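Long-range contact in ThiJ/PfpI family protein (Pseudomonas syringae pv. tomato, PDB 3EWN), which is of unknown function but belongs to the DJ-1/PfpI family, part of the class I glutamine amidotransferase-like superfamily: residues K137-T142 and R165-I170. Numbering follows the deposited sequence.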
loop_
_atom_site.group_PDB
_atom_site.type_symbol
_atom_site.label_atom_id
_atom_site.label_comp_id
_atom_site.label_asym_id
_atom_site.label_seq_id
_atom_site.Cartn_x
_atom_site.Cartn_y
_atom_site.Cartn_z
ATOM N N LYS A 137 -5.350 16.913 -21.936
ATOM C CA LYS A 137 -5.756 18.115 -22.660
ATOM C C LYS A 137 -7.255 18.339 -22.525
ATOM O O LYS A 137 -8.057 17.651 -23.158
ATOM C CB LYS A 137 -5.376 17.995 -24.140
ATOM C CG LYS A 137 -3.882 17.874 -24.392
ATOM C CD LYS A 137 -3.574 17.840 -25.884
ATOM C CE LYS A 137 -2.103 17.561 -26.132
ATOM N NZ LYS A 137 -1.233 18.516 -25.392
ATOM N N GLY A 138 -7.625 19.301 -21.684
ATOM C CA GLY A 138 -9.027 19.608 -21.464
ATOM C C GLY A 138 -9.713 18.684 -20.472
ATOM O O GLY A 138 -10.930 18.733 -20.318
ATOM N N TYR A 139 -8.934 17.848 -19.791
ATOM C CA TYR A 139 -9.483 16.899 -18.822
ATOM C C TYR A 139 -9.361 17.352 -17.379
ATOM O O TYR A 139 -8.334 17.897 -16.976
ATOM C CB TYR A 139 -8.769 15.549 -18.945
ATOM C CG TYR A 139 -9.118 14.774 -20.186
ATOM C CD1 TYR A 139 -10.191 13.889 -20.197
ATOM C CD2 TYR A 139 -8.394 14.955 -21.366
ATOM C CE1 TYR A 139 -10.541 13.202 -21.358
ATOM C CE2 TYR A 139 -8.730 14.280 -22.521
ATOM C CZ TYR A 139 -9.803 13.407 -22.515
ATOM O OH TYR A 139 -10.136 12.742 -23.668
ATOM N N LYS A 140 -10.415 17.125 -16.600
ATOM C CA LYS A 140 -10.376 17.452 -15.183
ATOM C C LYS A 140 -9.501 16.364 -14.573
ATOM O O LYS A 140 -9.547 15.209 -15.000
ATOM C CB LYS A 140 -11.780 17.384 -14.567
ATOM C CG LYS A 140 -12.670 18.555 -14.909
ATOM C CD LYS A 140 -14.099 18.312 -14.436
ATOM C CE LYS A 140 -14.179 18.075 -12.938
ATOM N NZ LYS A 140 -15.577 17.760 -12.520
ATOM N N ALA A 141 -8.699 16.729 -13.584
ATOM C CA ALA A 141 -7.831 15.756 -12.943
ATOM C C ALA A 141 -7.337 16.288 -11.614
ATOM O O ALA A 141 -7.261 17.500 -11.409
ATOM C CB ALA A 141 -6.646 15.431 -13.851
ATOM N N THR A 142 -7.013 15.375 -10.708
ATOM C CA THR A 142 -6.513 15.760 -9.399
ATOM C C THR A 142 -5.071 15.285 -9.268
ATOM O O THR A 142 -4.499 14.753 -10.216
ATOM C CB THR A 142 -7.388 15.166 -8.266
ATOM O OG1 THR A 142 -6.922 15.654 -7.000
ATOM C CG2 THR A 142 -7.324 13.651 -8.270
ATOM N N ARG A 165 -13.113 11.750 -12.137
ATOM C CA ARG A 165 -13.306 11.064 -13.399
ATOM C C ARG A 165 -13.842 12.027 -14.446
ATOM O O ARG A 165 -14.779 12.773 -14.197
ATOM C CB ARG A 165 -14.272 9.884 -13.276
ATOM C CG ARG A 165 -14.480 9.214 -14.631
ATOM C CD ARG A 165 -15.370 7.985 -14.598
ATOM N NE ARG A 165 -15.467 7.411 -15.939
ATOM C CZ ARG A 165 -16.163 6.322 -16.246
ATOM N NH1 ARG A 165 -16.834 5.672 -15.306
ATOM N NH2 ARG A 165 -16.179 5.878 -17.497
ATOM N N ASP A 166 -13.218 12.018 -15.612
ATOM C CA ASP A 166 -13.644 12.860 -16.721
ATOM C C ASP A 166 -13.499 11.957 -17.936
ATOM O O ASP A 166 -12.387 11.712 -18.406
ATOM C CB ASP A 166 -12.735 14.079 -16.848
ATOM C CG ASP A 166 -13.141 14.996 -17.990
ATOM O OD1 ASP A 166 -14.073 14.646 -18.746
ATOM O OD2 ASP A 166 -12.519 16.066 -18.132
ATOM N N ARG A 167 -14.624 11.464 -18.438
ATOM C CA ARG A 167 -14.608 10.560 -19.571
ATOM C C ARG A 167 -13.772 9.339 -19.179
ATOM O O ARG A 167 -14.060 8.698 -18.167
ATOM C CB ARG A 167 -14.052 11.279 -20.804
ATOM C CG ARG A 167 -15.083 12.223 -21.441
ATOM C CD ARG A 167 -14.424 13.287 -22.306
ATOM N NE ARG A 167 -13.794 14.320 -21.490
ATOM C CZ ARG A 167 -12.986 15.258 -21.966
ATOM N NH1 ARG A 167 -12.461 16.157 -21.144
ATOM N NH2 ARG A 167 -12.695 15.289 -23.264
ATOM N N ASN A 168 -12.738 9.011 -19.946
ATOM C CA ASN A 168 -11.940 7.842 -19.600
ATOM C C ASN A 168 -10.665 8.170 -18.823
ATOM O O ASN A 168 -9.739 7.364 -18.770
ATOM C CB ASN A 168 -11.618 7.036 -20.859
ATOM C CG ASN A 168 -10.537 7.670 -21.695
ATOM O OD1 ASN A 168 -10.463 8.894 -21.815
ATOM N ND2 ASN A 168 -9.692 6.836 -22.291
ATOM N N ARG A 169 -10.626 9.357 -18.225
ATOM C CA ARG A 169 -9.491 9.779 -17.408
ATOM C C ARG A 169 -9.943 9.702 -15.957
ATOM O O ARG A 169 -10.889 10.382 -15.566
ATOM C CB ARG A 169 -9.092 11.228 -17.717
ATOM C CG ARG A 169 -7.960 11.397 -18.722
ATOM C CD ARG A 169 -8.325 10.864 -20.101
ATOM N NE ARG A 169 -7.374 11.339 -21.103
ATOM C CZ ARG A 169 -7.407 11.007 -22.389
ATOM N NH1 ARG A 169 -8.346 10.186 -22.840
ATOM N NH2 ARG A 169 -6.512 11.510 -23.228
ATOM N N ILE A 170 -9.277 8.871 -15.163
ATOM C CA ILE A 170 -9.627 8.743 -13.753
ATOM C C ILE A 170 -8.357 8.927 -12.934
ATOM O O ILE A 170 -7.391 8.178 -13.083
ATOM C CB ILE A 170 -10.263 7.367 -13.462
ATOM C CG1 ILE A 170 -11.484 7.175 -14.371
ATOM C CG2 ILE A 170 -10.670 7.287 -11.989
ATOM C CD1 ILE A 170 -12.189 5.843 -14.233
HETATM O O HOH W 1 -11.792 10.774 -23.587
#
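The ring of Tyr-139 lies between the guanidinium groups of Arg-167 and Arg-169, a double cation-pi stack at the surface. Both arginines come from the beta hairpin of strands 163-166 and 169-172, one margin of the mixed sheet in this DJ-1/PfpI fold. Its turn is type II', from Asp-166 to Arg-169. The contact ties the loop and short strand 140-141, outside that sheet, to the hairpin. The guanidinium of Arg-169 lies almost parallel to the ring, with planes 5° apart and CZ 3.8 Å from the ring centroid. Its CD adds a CH-pi contact on the same face. The guanidinium of Arg-167 covers the opposite face, its plane at 14° to the ring. Arg-167 NH1 also gives a weak hydrogen bond to Gly-138 O (3.1 Å).

Asp-166 CG stands anti to the backbone N (chi1 -180°), which brings the carboxylate up to the backbone of Lys-140. Asp-166 OD2 accepts a hydrogen bond from Lys-140 N at 2.8 Å through its anti lone pair. Arg-167 grips the same carboxylate side-on, NE to OD1 and NH1 to OD2, both nitrogens lying above the carboxylate plane. This salt bridge fixes the guanidinium over the tyrosine.

Arg-169 is positioned by Leu-135 O, which accepts from NE, and by Asn-168. Arg-169 NH1 meets Asn-168 OD1 on an in-plane lone pair at 2.7 Å. That oxygen also accepts from a water, which lies 2.6 Å from Tyr-139 OH.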